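Local coordinates for protein ferredoxin (Rhodopseudomonas palustris, PDB 4LTU) that carries a [2Fe-2S] cluster and, as an adrenodoxin/putidaredoxin-type ferredoxin, probably shuttles single electrons between redox partner proteins, at residues A47-W57 and L95-Q106. Numbering follows the deposited sequence.
Unlike the reference sequence in segment 95-106: Ile102 (reference Leu). With FES (Fe2/s2 (inorganic) cluster), chain C.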
loop_
_atom_site.group_PDB
_atom_site.type_symbol
_atom_site.label_atom_id
_atom_site.label_comp_id
_atom_site.label_asym_id
_atom_site.label_seq_id
_atom_site.Cartn_x
_atom_site.Cartn_y
_atom_site.Cartn_z
ATOM N N ALA A 47 0.411 5.217 -10.582
ATOM C CA ALA A 47 0.736 5.673 -9.235
ATOM C C ALA A 47 -0.483 5.703 -8.320
ATOM O O ALA A 47 -0.474 6.434 -7.337
ATOM C CB ALA A 47 1.446 7.033 -9.295
ATOM N N THR A 48 -1.495 4.868 -8.619
ATOM C CA THR A 48 -2.832 4.999 -8.034
ATOM C C THR A 48 -3.217 3.923 -7.010
ATOM O O THR A 48 -4.401 3.805 -6.641
ATOM C CB THR A 48 -3.975 5.071 -9.138
ATOM O OG1 THR A 48 -4.151 3.789 -9.750
ATOM C CG2 THR A 48 -3.691 6.146 -10.241
ATOM N N CYS A 49 -2.234 3.122 -6.584
ATOM C CA CYS A 49 -2.362 2.235 -5.424
ATOM C C CYS A 49 -1.476 2.729 -4.256
ATOM O O CYS A 49 -1.042 1.917 -3.429
ATOM C CB CYS A 49 -1.924 0.813 -5.791
ATOM S SG CYS A 49 -0.164 0.649 -6.219
ATOM N N HIS A 50 -1.200 4.035 -4.233
ATOM C CA HIS A 50 -0.317 4.731 -3.270
ATOM C C HIS A 50 -0.676 4.405 -1.820
ATOM O O HIS A 50 -1.847 4.360 -1.484
ATOM C CB HIS A 50 -0.507 6.254 -3.504
ATOM C CG HIS A 50 0.456 7.145 -2.779
ATOM N ND1 HIS A 50 1.639 6.697 -2.217
ATOM C CD2 HIS A 50 0.445 8.492 -2.605
ATOM C CE1 HIS A 50 2.307 7.725 -1.715
ATOM N NE2 HIS A 50 1.612 8.826 -1.958
ATOM N N VAL A 51 0.316 4.143 -0.976
ATOM C CA VAL A 51 0.073 4.088 0.471
ATOM C C VAL A 51 1.240 4.684 1.239
ATOM O O VAL A 51 2.344 4.773 0.716
ATOM C CB VAL A 51 -0.166 2.655 1.011
ATOM C CG1 VAL A 51 -1.534 2.102 0.592
ATOM C CG2 VAL A 51 0.972 1.715 0.640
ATOM N N TYR A 52 0.996 5.084 2.488
ATOM C CA TYR A 52 2.083 5.386 3.434
ATOM C C TYR A 52 2.239 4.251 4.443
ATOM O O TYR A 52 1.325 3.920 5.194
ATOM C CB TYR A 52 1.877 6.718 4.162
ATOM C CG TYR A 52 1.244 7.875 3.356
ATOM C CD1 TYR A 52 1.834 8.363 2.192
ATOM C CD2 TYR A 52 0.090 8.515 3.823
ATOM C CE1 TYR A 52 1.267 9.431 1.467
ATOM C CE2 TYR A 52 -0.483 9.591 3.123
ATOM C CZ TYR A 52 0.120 10.045 1.946
ATOM O OH TYR A 52 -0.451 11.106 1.259
ATOM N N VAL A 53 3.405 3.628 4.432
ATOM C CA VAL A 53 3.735 2.616 5.401
ATOM C C VAL A 53 3.978 3.306 6.756
ATOM O O VAL A 53 4.529 4.431 6.814
ATOM C CB VAL A 53 4.977 1.859 4.959
ATOM C CG1 VAL A 53 5.270 0.721 5.905
ATOM C CG2 VAL A 53 4.772 1.327 3.523
ATOM N N ASP A 54 3.530 2.665 7.833
ATOM C CA ASP A 54 3.778 3.210 9.152
ATOM C C ASP A 54 5.274 3.331 9.403
ATOM O O ASP A 54 6.041 2.385 9.158
ATOM C CB ASP A 54 3.139 2.361 10.250
ATOM C CG ASP A 54 2.895 3.163 11.509
ATOM O OD1 ASP A 54 2.402 4.309 11.381
ATOM O OD2 ASP A 54 3.201 2.658 12.621
ATOM N N ASP A 55 5.659 4.509 9.899
ATOM C CA ASP A 55 7.028 4.841 10.307
ATOM C C ASP A 55 7.831 3.655 10.866
ATOM O O ASP A 55 8.999 3.485 10.535
ATOM C CB ASP A 55 6.981 6.000 11.325
ATOM C CG ASP A 55 8.382 6.500 11.726
ATOM O OD1 ASP A 55 9.292 6.515 10.852
ATOM O OD2 ASP A 55 8.557 6.880 12.918
ATOM N N LEU A 56 7.188 2.835 11.693
ATOM C CA LEU A 56 7.828 1.705 12.348
ATOM C C LEU A 56 7.910 0.426 11.528
ATOM O O LEU A 56 8.707 -0.465 11.859
ATOM C CB LEU A 56 7.162 1.426 13.710
ATOM C CG LEU A 56 7.096 2.610 14.685
ATOM C CD1 LEU A 56 6.004 2.367 15.704
ATOM C CD2 LEU A 56 8.463 2.963 15.376
ATOM N N TRP A 57 7.107 0.324 10.463
ATOM C CA TRP A 57 7.080 -0.888 9.615
ATOM C C TRP A 57 7.909 -0.755 8.329
ATOM O O TRP A 57 8.233 -1.760 7.705
ATOM C CB TRP A 57 5.634 -1.316 9.264
ATOM C CG TRP A 57 4.862 -1.975 10.382
ATOM C CD1 TRP A 57 4.044 -1.358 11.279
ATOM C CD2 TRP A 57 4.841 -3.371 10.717
ATOM N NE1 TRP A 57 3.516 -2.283 12.162
ATOM C CE2 TRP A 57 3.992 -3.525 11.838
ATOM C CE3 TRP A 57 5.474 -4.507 10.190
ATOM C CZ2 TRP A 57 3.737 -4.777 12.432
ATOM C CZ3 TRP A 57 5.224 -5.752 10.788
ATOM C CH2 TRP A 57 4.358 -5.872 11.892
ATOM N N LEU A 95 5.216 -9.669 8.288
ATOM C CA LEU A 95 4.420 -8.452 8.106
ATOM C C LEU A 95 3.009 -8.574 8.685
ATOM O O LEU A 95 2.155 -7.703 8.464
ATOM C CB LEU A 95 4.415 -7.977 6.645
ATOM C CG LEU A 95 5.792 -7.881 5.976
ATOM C CD1 LEU A 95 5.645 -7.550 4.524
ATOM C CD2 LEU A 95 6.677 -6.860 6.670
ATOM N N ASP A 96 2.773 -9.656 9.426
ATOM C CA ASP A 96 1.496 -9.844 10.102
ATOM C C ASP A 96 1.479 -8.710 11.094
ATOM O O ASP A 96 2.392 -8.607 11.934
ATOM C CB ASP A 96 1.449 -11.216 10.796
ATOM C CG ASP A 96 0.109 -11.512 11.497
ATOM O OD1 ASP A 96 -0.848 -10.712 11.460
ATOM O OD2 ASP A 96 0.018 -12.599 12.099
ATOM N N GLY A 97 0.492 -7.832 10.957
ATOM C CA GLY A 97 0.422 -6.590 11.741
ATOM C C GLY A 97 0.756 -5.302 10.990
ATOM O O GLY A 97 0.602 -4.198 11.542
ATOM N N LEU A 98 1.195 -5.426 9.731
ATOM C CA LEU A 98 1.577 -4.259 8.915
ATOM C C LEU A 98 0.504 -3.177 8.869
ATOM O O LEU A 98 -0.690 -3.459 8.655
ATOM C CB LEU A 98 1.932 -4.689 7.486
ATOM C CG LEU A 98 2.430 -3.615 6.509
ATOM C CD1 LEU A 98 3.825 -3.106 6.858
ATOM C CD2 LEU A 98 2.377 -4.146 5.089
ATOM N N VAL A 99 0.936 -1.928 9.051
ATOM C CA VAL A 99 -0.001 -0.827 9.115
ATOM C C VAL A 99 0.199 0.050 7.895
ATOM O O VAL A 99 1.314 0.484 7.609
ATOM C CB VAL A 99 0.184 -0.007 10.413
ATOM C CG1 VAL A 99 -0.735 1.271 10.432
ATOM C CG2 VAL A 99 -0.053 -0.866 11.622
ATOM N N LEU A 100 -0.871 0.294 7.157
ATOM C CA LEU A 100 -0.765 1.187 6.010
ATOM C C LEU A 100 -1.817 2.279 6.090
ATOM O O LEU A 100 -2.957 2.019 6.436
ATOM C CB LEU A 100 -0.896 0.426 4.687
ATOM C CG LEU A 100 -0.078 -0.835 4.425
ATOM C CD1 LEU A 100 -0.653 -1.506 3.149
ATOM C CD2 LEU A 100 1.412 -0.520 4.306
ATOM N N ARG A 101 -1.408 3.502 5.801
ATOM C CA ARG A 101 -2.340 4.608 5.737
ATOM C C ARG A 101 -2.472 5.005 4.284
ATOM O O ARG A 101 -1.490 4.994 3.523
ATOM C CB ARG A 101 -1.879 5.762 6.631
ATOM C CG ARG A 101 -1.691 5.275 8.105
ATOM C CD ARG A 101 -1.563 6.397 9.127
ATOM N NE ARG A 101 -0.166 6.635 9.451
ATOM C CZ ARG A 101 0.354 6.511 10.664
ATOM N NH1 ARG A 101 -0.425 6.185 11.699
ATOM N NH2 ARG A 101 1.650 6.745 10.840
ATOM N N ILE A 102 -3.698 5.352 3.916
ATOM C CA ILE A 102 -4.072 5.639 2.558
ATOM C C ILE A 102 -4.225 7.151 2.365
ATOM O O ILE A 102 -4.722 7.849 3.256
ATOM C CB ILE A 102 -5.338 4.850 2.118
ATOM C CG1 ILE A 102 -6.357 4.731 3.228
ATOM C CG2 ILE A 102 -4.978 3.403 1.676
ATOM C CD1 ILE A 102 -7.469 3.688 2.911
ATOM N N PRO A 103 -3.763 7.659 1.203
ATOM C CA PRO A 103 -3.707 9.068 0.948
ATOM C C PRO A 103 -5.072 9.657 0.666
ATOM O O PRO A 103 -6.008 8.943 0.324
ATOM C CB PRO A 103 -2.835 9.143 -0.304
ATOM C CG PRO A 103 -3.148 7.937 -1.021
ATOM C CD PRO A 103 -3.217 6.904 0.067
ATOM N N GLU A 104 -5.160 10.971 0.825
ATOM C CA GLU A 104 -6.370 11.745 0.539
ATOM C C GLU A 104 -6.959 11.428 -0.854
ATOM O O GLU A 104 -8.176 11.422 -1.041
ATOM C CB GLU A 104 -6.030 13.222 0.676
ATOM C CG GLU A 104 -7.203 14.170 0.646
ATOM C CD GLU A 104 -6.750 15.624 0.559
ATOM O OE1 GLU A 104 -7.018 16.378 1.531
ATOM O OE2 GLU A 104 -6.115 15.996 -0.471
ATOM N N ARG A 105 -6.091 11.172 -1.821
ATOM C CA ARG A 105 -6.539 10.700 -3.139
ATOM C C ARG A 105 -5.486 9.886 -3.892
ATOM O O ARG A 105 -4.308 9.971 -3.620
ATOM C CB ARG A 105 -7.002 11.870 -4.017
ATOM C CG ARG A 105 -5.959 12.907 -4.207
ATOM C CD ARG A 105 -6.225 13.651 -5.470
ATOM N NE ARG A 105 -6.930 14.902 -5.251
ATOM C CZ ARG A 105 -6.692 16.000 -5.967
ATOM N NH1 ARG A 105 -5.754 15.979 -6.922
ATOM N NH2 ARG A 105 -7.372 17.121 -5.725
ATOM N N GLN A 106 -5.958 9.123 -4.866
ATOM C CA GLN A 106 -5.146 8.264 -5.704
ATOM C C GLN A 106 -5.170 8.813 -7.120
ATOM O O GLN A 106 -4.237 8.634 -7.873
ATOM C CB GLN A 106 -5.747 6.857 -5.699
ATOM C CG GLN A 106 -5.837 6.229 -4.325
ATOM C CD GLN A 106 -4.532 5.562 -3.880
ATOM O OE1 GLN A 106 -3.474 5.732 -4.506
ATOM N NE2 GLN A 106 -4.605 4.802 -2.800
HETATM FE FE1 FES C . -0.753 0.321 -10.850
HETATM FE FE2 FES C . 0.047 -0.543 -8.150
HETATM S S1 FES C . 1.134 0.430 -9.797
HETATM S S2 FES C . -1.865 -0.582 -9.168
HETATM O O HOH W 1 -1.592 8.543 -6.789
HETATM O O HOH W 2 -2.853 12.404 1.981
#
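Tyr52 and Arg101 exchange two backbone hydrogen bonds, Tyr52 N to Arg101 O at 2.7 Å and Arg101 N back to Tyr52 O, as an antiparallel hydrogen-bonded pair joining strands 50-53 and 99-101 inside the ferredoxin sheet. Next along, Val53 and Leu100 form the non-hydrogen-bonded pair, with Val53 CG2 alongside Leu100 CD2. Beyond the strand end Asp54 OD1 meets Arg101 NH2 at 2.6 Å, a salt bridge made over the guanidinium face, the carboxylate and guanidinium planes 79° apart.

The side chain of Trp57 starts with CB resting on Leu98 CD1 at 3.5 Å. With CG beside its own backbone N (chi1 -75°), the indole lies over the turn from Leu95 to Leu98: CG and CE3 meet Leu98 CD1, CD1 lies by Val99 N and CG2, NE1, CE2 and CZ2 gather on Gly97 O, CD2 sits by Leu98 CA, CH2 approaches Asp96 O, and CZ3 ends on Leu95 CA. Leu98 CA lies over the face of the six-membered ring as a CH-pi contact. Shortened to an alanine here, the side chain would probably leave the turn uncovered and Lys60 without its cation-pi partner.

At the other end, Gln106 NE2 donates to a lone pair of His50 O at 3.1 Å, while OE1 takes a weak bond from His50 N. The Gln106 side-chain amide, through one sound bond and one weak one, thus holds the C-terminal tail to the start of strand 50-53, next to Cys49, whose SG binds an iron of the cluster.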